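Local coordinates for protein TRAP dicarboxylate transporter, DctP subunit (Anaerococcus prevoti, PDB 4N91) that binds D-glucuronate, in both its alpha and beta forms, as the solute-binding component of a TRAP-type transporter, to which it probably delivers the sugar acid, at residues T31-G36 with Y64-Y69; E53-D58 with F262-K267; V105-N110 with E316-L321. All coordinates share one frame; numbering follows the deposited sequence.

Contacts 1 and 2 sit side by side and share the unit strand 31-36, helix 44-60, strand 64-69: contact 1 pairs its two strands, and contact 2 sets the helix against helix 256-290. They touch directly, Glu-57 accepting from the backbone N of Ile-66 and Val-56 packing on Ile-66. Contact 3, its centre about 32 Å from that of contact 2, joins a loop to the turn just after helix 301-317. Contact 1 is partly buried, with backbone hydrogen bonds, a mainly apolar face, turned at Ile-66 and Val-68 to helix 44-60, and a largely polar one; contacts 2 and 3 are mainly buried, and each combines apolar packing with one side-chain hydrogen bond ending on a glutamate.

Contact 1 (T31-G36 with Y64-Y69); sequences TIIRVG and YDIQVY
With CG beside its backbone N (chi1 -63°) and the chain extended beyond, Gln-67 carries its amide across Ile-32, whose CG2 and CD1 both reach it; CD1 lies 3.4 Å from Gln-67 NE2. The same amide is held at both ends within its own strand: NE2 donates to Asp-65 OD2 from above the carboxylate plane, and Tyr-69 OH donates to Gln-67 OE1 (2.8 Å). A long polar side chain suits this partly exposed face, where Ile-32 CG2 also lies over the centre of one face of the Arg-34 guanidinium. The two strands are parallel neighbours in a beta-alpha-beta unit, joined by helix 44-60, at the edge of the five-stranded sheet of this periplasmic binding protein fold. Five backbone bonds pair them, among them Gln-67 N to Ile-33 O at 2.8 Å and Val-35 N to Gln-67 O at 2.9 Å. On the opposite face branched aliphatic residues suit the packing across the strands: Ile-33 CB meets Ile-66 CG1 at 3.9 Å, and Val-35 CG2 meets Ile-66 CG2 at 4.0 Å. Ile-66 also meets Val-56 of helix 44-60. Tyr-64 CD1 lies 3.8 Å from Thr-31 CB, while its hydroxyl bonds to Asp-258.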
loop_
_atom_site.group_PDB
_atom_site.type_symbol
_atom_site.label_atom_id
_atom_site.label_comp_id
_atom_site.label_asym_id
_atom_site.label_seq_id
_atom_site.Cartn_x
_atom_site.Cartn_y
_atom_site.Cartn_z
ATOM N N THR A 31 18.361 -1.415 -23.586
ATOM C CA THR A 31 16.949 -1.141 -23.414
ATOM C C THR A 31 16.751 -0.574 -22.010
ATOM O O THR A 31 17.121 -1.215 -21.030
ATOM C CB THR A 31 16.139 -2.428 -23.585
ATOM O OG1 THR A 31 16.330 -2.919 -24.919
ATOM C CG2 THR A 31 14.668 -2.187 -23.343
ATOM N N ILE A 32 16.188 0.624 -21.935
ATOM C CA ILE A 32 15.934 1.285 -20.657
ATOM C C ILE A 32 14.633 0.789 -20.047
ATOM O O ILE A 32 13.572 0.882 -20.667
ATOM C CB ILE A 32 15.802 2.804 -20.834
ATOM C CG1 ILE A 32 16.956 3.360 -21.675
ATOM C CG2 ILE A 32 15.703 3.495 -19.472
ATOM C CD1 ILE A 32 18.119 3.886 -20.879
ATOM N N ILE A 33 14.711 0.288 -18.817
ATOM C CA ILE A 33 13.526 -0.111 -18.082
ATOM C C ILE A 33 13.287 0.903 -16.967
ATOM O O ILE A 33 14.105 1.039 -16.072
ATOM C CB ILE A 33 13.687 -1.483 -17.470
ATOM C CG1 ILE A 33 14.009 -2.514 -18.565
ATOM C CG2 ILE A 33 12.445 -1.892 -16.738
ATOM C CD1 ILE A 33 12.955 -2.593 -19.682
ATOM N N ARG A 34 12.185 1.629 -17.067
ATOM C CA ARG A 34 11.876 2.705 -16.119
ATOM C C ARG A 34 10.942 2.212 -15.027
ATOM O O ARG A 34 9.880 1.645 -15.300
ATOM C CB ARG A 34 11.300 3.911 -16.848
ATOM C CG ARG A 34 12.322 4.521 -17.802
ATOM C CD ARG A 34 11.821 5.756 -18.530
ATOM N NE ARG A 34 12.853 6.233 -19.449
ATOM C CZ ARG A 34 13.072 5.726 -20.657
ATOM N NH1 ARG A 34 12.318 4.736 -21.110
ATOM N NH2 ARG A 34 14.046 6.215 -21.419
ATOM N N VAL A 35 11.347 2.449 -13.785
ATOM C CA VAL A 35 10.673 1.906 -12.624
ATOM C C VAL A 35 10.436 3.070 -11.675
ATOM O O VAL A 35 11.368 3.821 -11.340
ATOM C CB VAL A 35 11.540 0.869 -11.900
ATOM C CG1 VAL A 35 10.779 0.304 -10.702
ATOM C CG2 VAL A 35 11.987 -0.243 -12.862
ATOM N N GLY A 36 9.189 3.269 -11.287
ATOM C CA GLY A 36 8.880 4.351 -10.383
ATOM C C GLY A 36 8.239 3.972 -9.074
ATOM O O GLY A 36 7.488 2.998 -8.972
ATOM N N TYR A 64 19.895 -4.625 -20.572
ATOM C CA TYR A 64 18.922 -3.758 -19.934
ATOM C C TYR A 64 19.587 -2.813 -18.951
ATOM O O TYR A 64 20.473 -3.202 -18.192
ATOM C CB TYR A 64 17.854 -4.576 -19.199
ATOM C CG TYR A 64 17.035 -5.498 -20.077
ATOM C CD1 TYR A 64 15.955 -5.024 -20.808
ATOM C CD2 TYR A 64 17.340 -6.847 -20.168
ATOM C CE1 TYR A 64 15.201 -5.872 -21.609
ATOM C CE2 TYR A 64 16.599 -7.696 -20.963
ATOM C CZ TYR A 64 15.533 -7.206 -21.684
ATOM O OH TYR A 64 14.796 -8.061 -22.473
ATOM N N ASP A 65 19.150 -1.561 -18.981
ATOM C CA ASP A 65 19.516 -0.601 -17.962
ATOM C C ASP A 65 18.253 -0.306 -17.164
ATOM O O ASP A 65 17.333 0.316 -17.674
ATOM C CB ASP A 65 20.054 0.676 -18.593
ATOM C CG ASP A 65 20.351 1.753 -17.567
ATOM O OD1 ASP A 65 20.405 1.442 -16.358
ATOM O OD2 ASP A 65 20.540 2.914 -17.968
ATOM N N ILE A 66 18.194 -0.795 -15.933
ATOM C CA ILE A 66 17.031 -0.531 -15.079
ATOM C C ILE A 66 17.234 0.786 -14.339
ATOM O O ILE A 66 18.238 0.971 -13.654
ATOM C CB ILE A 66 16.791 -1.709 -14.112
ATOM C CG1 ILE A 66 16.243 -2.903 -14.905
ATOM C CG2 ILE A 66 15.842 -1.322 -13.003
ATOM C CD1 ILE A 66 16.194 -4.189 -14.137
ATOM N N GLN A 67 16.298 1.722 -14.506
ATOM C CA GLN A 67 16.396 3.014 -13.842
ATOM C C GLN A 67 15.266 3.213 -12.848
ATOM O O GLN A 67 14.103 3.128 -13.216
ATOM C CB GLN A 67 16.383 4.121 -14.883
ATOM C CG GLN A 67 17.572 4.044 -15.807
ATOM C CD GLN A 67 17.535 5.085 -16.902
ATOM O OE1 GLN A 67 16.571 5.846 -17.028
ATOM N NE2 GLN A 67 18.587 5.110 -17.723
ATOM N N VAL A 68 15.625 3.457 -11.587
ATOM C CA VAL A 68 14.647 3.545 -10.514
ATOM C C VAL A 68 14.462 5.020 -10.161
ATOM O O VAL A 68 15.422 5.729 -9.899
ATOM C CB VAL A 68 15.071 2.738 -9.271
ATOM C CG1 VAL A 68 14.007 2.849 -8.166
ATOM C CG2 VAL A 68 15.330 1.306 -9.618
ATOM N N TYR A 69 13.215 5.478 -10.206
ATOM C CA TYR A 69 12.863 6.851 -9.932
ATOM C C TYR A 69 12.064 6.949 -8.631
ATOM O O TYR A 69 10.848 6.689 -8.609
ATOM C CB TYR A 69 12.026 7.424 -11.084
ATOM C CG TYR A 69 12.762 7.534 -12.400
ATOM C CD1 TYR A 69 12.893 6.447 -13.244
ATOM C CD2 TYR A 69 13.323 8.749 -12.799
ATOM C CE1 TYR A 69 13.569 6.543 -14.446
ATOM C CE2 TYR A 69 14.007 8.845 -14.002
ATOM C CZ TYR A 69 14.130 7.736 -14.807
ATOM O OH TYR A 69 14.794 7.814 -16.015
#

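Contact 2 (E53-D58 with F262-K267); sequences EEYVED and FDEGFK
In this periplasmic binding protein fold, helix 44-60 of a beta-alpha-beta unit packs nearly antiparallel on the long helix 256-290, their local axes 8.9 Å apart at an angle of 156°. Gly-265 lies at the close approach: Tyr-55 CD2 comes within 3.7 Å of Gly-265 CA, and Val-56 CG2 lies 4.4 Å from the same atom. Glycine suits the place because, with no side chain, its CA can lie directly against Tyr-55 and Val-56. Tyr-55, its CG trans to the backbone N, carries its ring across to the other helix, where CE2 meets Glu-264 CB at 3.5 Å. A tyrosine works well at this partly exposed margin because its ring packs while its hydroxyl reaches a polar partner. On the inner side, Val-56 CG1 sits over one face of the Phe-262 ring in a CH-pi contact, 4.2 Å from the centroid and 19° off the normal. Phe-262 also meets Trp-250 and Tyr-64 edge-to-face, which makes this buried aromatic part of a larger cluster. Lys-59 forms a long, weak ion pair with Glu-264 OE1. That oxygen accepts from Tyr-55 OH at 2.5 Å, in the plane of the ring but 71° out of the carboxylate plane.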
loop_
_atom_site.group_PDB
_atom_site.type_symbol
_atom_site.label_atom_id
_atom_site.label_comp_id
_atom_site.label_asym_id
_atom_site.label_seq_id
_atom_site.Cartn_x
_atom_site.Cartn_y
_atom_site.Cartn_z
ATOM N N GLU A 53 17.226 -4.172 -9.380
ATOM C CA GLU A 53 18.076 -3.647 -10.435
ATOM C C GLU A 53 19.393 -4.402 -10.488
ATOM O O GLU A 53 19.862 -4.807 -11.558
ATOM C CB GLU A 53 18.343 -2.170 -10.211
ATOM C CG GLU A 53 19.392 -1.587 -11.132
ATOM C CD GLU A 53 19.543 -0.102 -10.953
ATOM O OE1 GLU A 53 18.751 0.477 -10.183
ATOM O OE2 GLU A 53 20.447 0.489 -11.582
ATOM N N GLU A 54 19.999 -4.605 -9.327
ATOM C CA GLU A 54 21.283 -5.275 -9.289
ATOM C C GLU A 54 21.151 -6.740 -9.741
ATOM O O GLU A 54 21.990 -7.263 -10.490
ATOM C CB GLU A 54 21.861 -5.202 -7.885
ATOM C CG GLU A 54 23.286 -5.765 -7.810
ATOM C CD GLU A 54 23.875 -5.682 -6.421
ATOM O OE1 GLU A 54 23.140 -5.264 -5.496
ATOM O OE2 GLU A 54 25.068 -6.034 -6.252
ATOM N N TYR A 55 20.099 -7.409 -9.291
ATOM C CA TYR A 55 19.887 -8.792 -9.671
ATOM C C TYR A 55 19.773 -8.918 -11.184
ATOM O O TYR A 55 20.447 -9.749 -11.804
ATOM C CB TYR A 55 18.645 -9.383 -9.008
ATOM C CG TYR A 55 18.410 -10.805 -9.437
ATOM C CD1 TYR A 55 19.077 -11.854 -8.808
ATOM C CD2 TYR A 55 17.559 -11.110 -10.486
ATOM C CE1 TYR A 55 18.884 -13.157 -9.208
ATOM C CE2 TYR A 55 17.363 -12.416 -10.898
ATOM C CZ TYR A 55 18.032 -13.435 -10.253
ATOM O OH TYR A 55 17.852 -14.741 -10.663
ATOM N N VAL A 56 18.911 -8.106 -11.783
ATOM C CA VAL A 56 18.636 -8.249 -13.204
ATOM C C VAL A 56 19.847 -7.842 -14.032
ATOM O O VAL A 56 20.213 -8.529 -14.981
ATOM C CB VAL A 56 17.395 -7.434 -13.628
ATOM C CG1 VAL A 56 17.251 -7.443 -15.138
ATOM C CG2 VAL A 56 16.155 -7.989 -12.959
ATOM N N GLU A 57 20.479 -6.732 -13.674
ATOM C CA GLU A 57 21.615 -6.248 -14.438
ATOM C C GLU A 57 22.818 -7.184 -14.332
ATOM O O GLU A 57 23.613 -7.280 -15.265
ATOM C CB GLU A 57 21.977 -4.824 -14.001
ATOM C CG GLU A 57 20.909 -3.815 -14.387
ATOM C CD GLU A 57 21.317 -2.383 -14.126
ATOM O OE1 GLU A 57 22.429 -2.151 -13.597
ATOM O OE2 GLU A 57 20.509 -1.483 -14.453
ATOM N N ASP A 58 22.947 -7.882 -13.210
ATOM C CA ASP A 58 24.020 -8.859 -13.064
ATOM C C ASP A 58 23.853 -10.007 -14.053
ATOM O O ASP A 58 24.846 -10.561 -14.530
ATOM C CB ASP A 58 24.074 -9.415 -11.643
ATOM C CG ASP A 58 24.759 -8.471 -10.661
ATOM O OD1 ASP A 58 25.392 -7.487 -11.103
ATOM O OD2 ASP A 58 24.667 -8.722 -9.438
ATOM N N PHE A 262 13.605 -11.479 -15.041
ATOM C CA PHE A 262 12.766 -10.457 -14.412
ATOM C C PHE A 262 11.879 -11.040 -13.325
ATOM O O PHE A 262 11.715 -10.417 -12.265
ATOM C CB PHE A 262 11.927 -9.700 -15.446
ATOM C CG PHE A 262 12.662 -8.580 -16.086
ATOM C CD1 PHE A 262 12.612 -7.316 -15.551
ATOM C CD2 PHE A 262 13.427 -8.793 -17.220
ATOM C CE1 PHE A 262 13.291 -6.286 -16.146
ATOM C CE2 PHE A 262 14.110 -7.761 -17.807
ATOM C CZ PHE A 262 14.055 -6.518 -17.267
ATOM N N ASP A 263 11.316 -12.220 -13.561
ATOM C CA ASP A 263 10.443 -12.847 -12.573
ATOM C C ASP A 263 11.220 -13.157 -11.281
ATOM O O ASP A 263 10.732 -12.922 -10.176
ATOM C CB ASP A 263 9.795 -14.120 -13.138
ATOM C CG ASP A 263 8.717 -13.826 -14.189
ATOM O OD1 ASP A 263 8.367 -12.649 -14.397
ATOM O OD2 ASP A 263 8.213 -14.786 -14.811
ATOM N N GLU A 264 12.431 -13.675 -11.431
ATOM C CA GLU A 264 13.298 -13.949 -10.287
ATOM C C GLU A 264 13.598 -12.641 -9.571
ATOM O O GLU A 264 13.598 -12.566 -8.331
ATOM C CB GLU A 264 14.598 -14.617 -10.747
ATOM C CG GLU A 264 14.449 -16.045 -11.242
ATOM C CD GLU A 264 15.708 -16.574 -11.965
ATOM O OE1 GLU A 264 16.481 -15.761 -12.531
ATOM O OE2 GLU A 264 15.924 -17.810 -11.970
ATOM N N GLY A 265 13.825 -11.588 -10.353
ATOM C CA GLY A 265 14.053 -10.275 -9.783
ATOM C C GLY A 265 12.895 -9.767 -8.956
ATOM O O GLY A 265 13.108 -9.133 -7.933
ATOM N N PHE A 266 11.663 -10.009 -9.412
ATOM C CA PHE A 266 10.496 -9.577 -8.660
ATOM C C PHE A 266 10.430 -10.301 -7.311
ATOM O O PHE A 266 9.966 -9.739 -6.318
ATOM C CB PHE A 266 9.219 -9.859 -9.454
ATOM C CG PHE A 266 9.094 -9.087 -10.743
ATOM C CD1 PHE A 266 9.527 -7.779 -10.852
ATOM C CD2 PHE A 266 8.517 -9.694 -11.856
ATOM C CE1 PHE A 266 9.384 -7.074 -12.050
ATOM C CE2 PHE A 266 8.375 -8.989 -13.046
ATOM C CZ PHE A 266 8.829 -7.705 -13.146
ATOM N N LYS A 267 10.857 -11.562 -7.275
ATOM C CA LYS A 267 10.878 -12.321 -6.039
ATOM C C LYS A 267 11.917 -11.736 -5.105
ATOM O O LYS A 267 11.692 -11.591 -3.910
ATOM C CB LYS A 267 11.190 -13.785 -6.306
ATOM C CG LYS A 267 11.048 -14.633 -5.067
ATOM C CD LYS A 267 11.385 -16.110 -5.355
ATOM C CE LYS A 267 10.626 -16.659 -6.562
ATOM N NZ LYS A 267 11.046 -18.066 -6.867
#

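Contact 3 (V105-N110 with E316-L321)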
loop_
_atom_site.group_PDB
_atom_site.type_symbol
_atom_site.label_atom_id
_atom_site.label_comp_id
_atom_site.label_asym_id
_atom_site.label_seq_id
_atom_site.Cartn_x
_atom_site.Cartn_y
_atom_site.Cartn_z
ATOM N N VAL A 105 -12.030 -5.755 -8.562
ATOM C CA VAL A 105 -11.639 -6.921 -7.793
ATOM C C VAL A 105 -10.499 -6.609 -6.809
ATOM O O VAL A 105 -10.329 -7.312 -5.813
ATOM C CB VAL A 105 -11.291 -8.129 -8.676
ATOM C CG1 VAL A 105 -9.883 -8.045 -9.206
ATOM C CG2 VAL A 105 -11.480 -9.416 -7.885
ATOM N N TRP A 106 -9.735 -5.552 -7.061
ATOM C CA TRP A 106 -8.668 -5.193 -6.100
ATOM C C TRP A 106 -9.243 -4.789 -4.736
ATOM O O TRP A 106 -8.532 -4.778 -3.724
ATOM C CB TRP A 106 -7.773 -4.076 -6.613
ATOM C CG TRP A 106 -6.996 -4.365 -7.851
ATOM C CD1 TRP A 106 -7.375 -4.078 -9.131
ATOM C CD2 TRP A 106 -5.689 -4.939 -7.944
ATOM N NE1 TRP A 106 -6.398 -4.444 -10.008
ATOM C CE2 TRP A 106 -5.357 -4.990 -9.316
ATOM C CE3 TRP A 106 -4.766 -5.415 -7.009
ATOM C CZ2 TRP A 106 -4.141 -5.489 -9.773
ATOM C CZ3 TRP A 106 -3.568 -5.924 -7.468
ATOM C CH2 TRP A 106 -3.266 -5.951 -8.830
ATOM N N GLU A 107 -10.531 -4.459 -4.713
ATOM C CA GLU A 107 -11.239 -4.072 -3.488
ATOM C C GLU A 107 -11.019 -5.039 -2.360
ATOM O O GLU A 107 -11.123 -4.656 -1.206
ATOM C CB GLU A 107 -12.756 -4.086 -3.732
ATOM C CG GLU A 107 -13.287 -2.888 -4.394
ATOM C CD GLU A 107 -14.734 -3.049 -4.800
ATOM O OE1 GLU A 107 -15.252 -4.209 -4.944
ATOM O OE2 GLU A 107 -15.352 -1.991 -5.011
ATOM N N ILE A 108 -10.803 -6.308 -2.684
ATOM C CA ILE A 108 -10.704 -7.339 -1.649
ATOM C C ILE A 108 -9.697 -6.985 -0.542
ATOM O O ILE A 108 -10.002 -7.116 0.654
ATOM C CB ILE A 108 -10.409 -8.740 -2.267
ATOM C CG1 ILE A 108 -10.378 -9.828 -1.194
ATOM C CG2 ILE A 108 -9.102 -8.769 -3.054
ATOM C CD1 ILE A 108 -11.671 -10.060 -0.528
ATOM N N PHE A 109 -8.512 -6.538 -0.931
ATOM C CA PHE A 109 -7.467 -6.259 0.072
ATOM C C PHE A 109 -7.592 -4.871 0.716
ATOM O O PHE A 109 -6.775 -4.509 1.560
ATOM C CB PHE A 109 -6.066 -6.418 -0.508
ATOM C CG PHE A 109 -5.808 -7.753 -1.131
ATOM C CD1 PHE A 109 -6.111 -8.928 -0.461
ATOM C CD2 PHE A 109 -5.261 -7.841 -2.395
ATOM C CE1 PHE A 109 -5.864 -10.144 -1.057
ATOM C CE2 PHE A 109 -5.021 -9.070 -2.985
ATOM C CZ PHE A 109 -5.339 -10.208 -2.325
ATOM N N ASN A 110 -8.595 -4.103 0.319
ATOM C CA ASN A 110 -8.881 -2.801 0.944
ATOM C C ASN A 110 -9.937 -2.871 2.042
ATOM O O ASN A 110 -10.239 -1.861 2.680
ATOM C CB ASN A 110 -9.311 -1.788 -0.114
ATOM C CG ASN A 110 -8.203 -1.500 -1.100
ATOM O OD1 ASN A 110 -7.025 -1.608 -0.749
ATOM N ND2 ASN A 110 -8.562 -1.191 -2.340
ATOM N N GLU A 316 -21.502 -7.726 -1.038
ATOM C CA GLU A 316 -22.817 -7.869 -1.671
ATOM C C GLU A 316 -22.820 -7.332 -3.089
ATOM O O GLU A 316 -23.524 -7.855 -3.951
ATOM C CB GLU A 316 -23.901 -7.136 -0.880
ATOM C CG GLU A 316 -24.381 -7.880 0.345
ATOM C CD GLU A 316 -25.236 -7.018 1.274
ATOM O OE1 GLU A 316 -25.239 -5.773 1.120
ATOM O OE2 GLU A 316 -25.905 -7.597 2.162
ATOM N N ARG A 317 -22.049 -6.282 -3.336
ATOM C CA ARG A 317 -22.077 -5.627 -4.633
ATOM C C ARG A 317 -21.197 -6.314 -5.654
ATOM O O ARG A 317 -21.435 -6.204 -6.852
ATOM C CB ARG A 317 -21.697 -4.146 -4.494
ATOM C CG ARG A 317 -22.774 -3.380 -3.746
ATOM C CD ARG A 317 -22.425 -1.932 -3.425
ATOM N NE ARG A 317 -23.458 -1.343 -2.565
ATOM C CZ ARG A 317 -23.274 -0.300 -1.757
ATOM N NH1 ARG A 317 -24.285 0.150 -1.017
ATOM N NH2 ARG A 317 -22.088 0.294 -1.677
ATOM N N ASN A 318 -20.189 -7.035 -5.184
ATOM C CA ASN A 318 -19.203 -7.624 -6.080
ATOM C C ASN A 318 -19.064 -9.124 -5.804
ATOM O O ASN A 318 -18.308 -9.540 -4.924
ATOM C CB ASN A 318 -17.856 -6.954 -5.902
ATOM C CG ASN A 318 -16.878 -7.383 -6.948
ATOM O OD1 ASN A 318 -17.134 -8.318 -7.694
ATOM N ND2 ASN A 318 -15.737 -6.712 -7.004
ATOM N N ASP A 319 -19.797 -9.936 -6.548
ATOM C CA ASP A 319 -19.806 -11.371 -6.262
ATOM C C ASP A 319 -18.528 -12.101 -6.676
ATOM O O ASP A 319 -18.384 -13.284 -6.405
ATOM C CB ASP A 319 -21.055 -12.084 -6.812
ATOM C CG ASP A 319 -21.159 -12.038 -8.306
ATOM O OD1 ASP A 319 -20.142 -11.811 -8.973
ATOM O OD2 ASP A 319 -22.282 -12.248 -8.816
ATOM N N LYS A 320 -17.581 -11.401 -7.286
ATOM C CA LYS A 320 -16.282 -12.014 -7.528
ATOM C C LYS A 320 -15.518 -12.243 -6.225
ATOM O O LYS A 320 -14.618 -13.079 -6.156
ATOM C CB LYS A 320 -15.440 -11.110 -8.422
ATOM C CG LYS A 320 -15.847 -11.137 -9.882
ATOM C CD LYS A 320 -14.970 -10.174 -10.680
ATOM C CE LYS A 320 -15.449 -10.014 -12.116
ATOM N NZ LYS A 320 -15.171 -11.227 -12.933
ATOM N N LEU A 321 -15.872 -11.502 -5.184
ATOM C CA LEU A 321 -15.014 -11.426 -4.013
ATOM C C LEU A 321 -15.166 -12.583 -3.020
ATOM O O LEU A 321 -14.207 -12.970 -2.367
ATOM C CB LEU A 321 -15.250 -10.107 -3.270
ATOM C CG LEU A 321 -15.011 -8.810 -4.046
ATOM C CD1 LEU A 321 -15.249 -7.611 -3.123
ATOM C CD2 LEU A 321 -13.606 -8.757 -4.621
#
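The amide of Asn-318 and the carboxylate of Glu-107 meet with their planes 60° apart. Asn-318 ND2 donates within its own amide plane to Glu-107 OE1, which it reaches on the anti side, 35° out of the carboxylate plane. The bond is long, 3.3 Å, but almost straight at 178°. Asparagine suits this position, the first to leave helical geometry after helix 301-317, because the other end of its amide closes an Asx turn: OD1 accepts from Lys-320 N at 3.1 Å, within a type I beta turn running to Leu-321. Each polar end of the amide thus has a partner, and the donor and acceptor bonds together limit its rotation. Beside this polar link Leu-321 supplies the apolar part. Its CD2 lies 4.0 Å from Val-105 CG2 and also meets Ile-108 CB and the carbonyl O of Val-105. Leucine suits the site because its two methyls diverge, CD2 to Val-105 and Ile-108, CD1 to the carboxylate end of Glu-107. Ile-134 of helix 128-135 packs against both Val-105 and Ile-108, and Val-314 of helix 301-317 touches Glu-107 and Leu-321, so the loop is in contact with both helices.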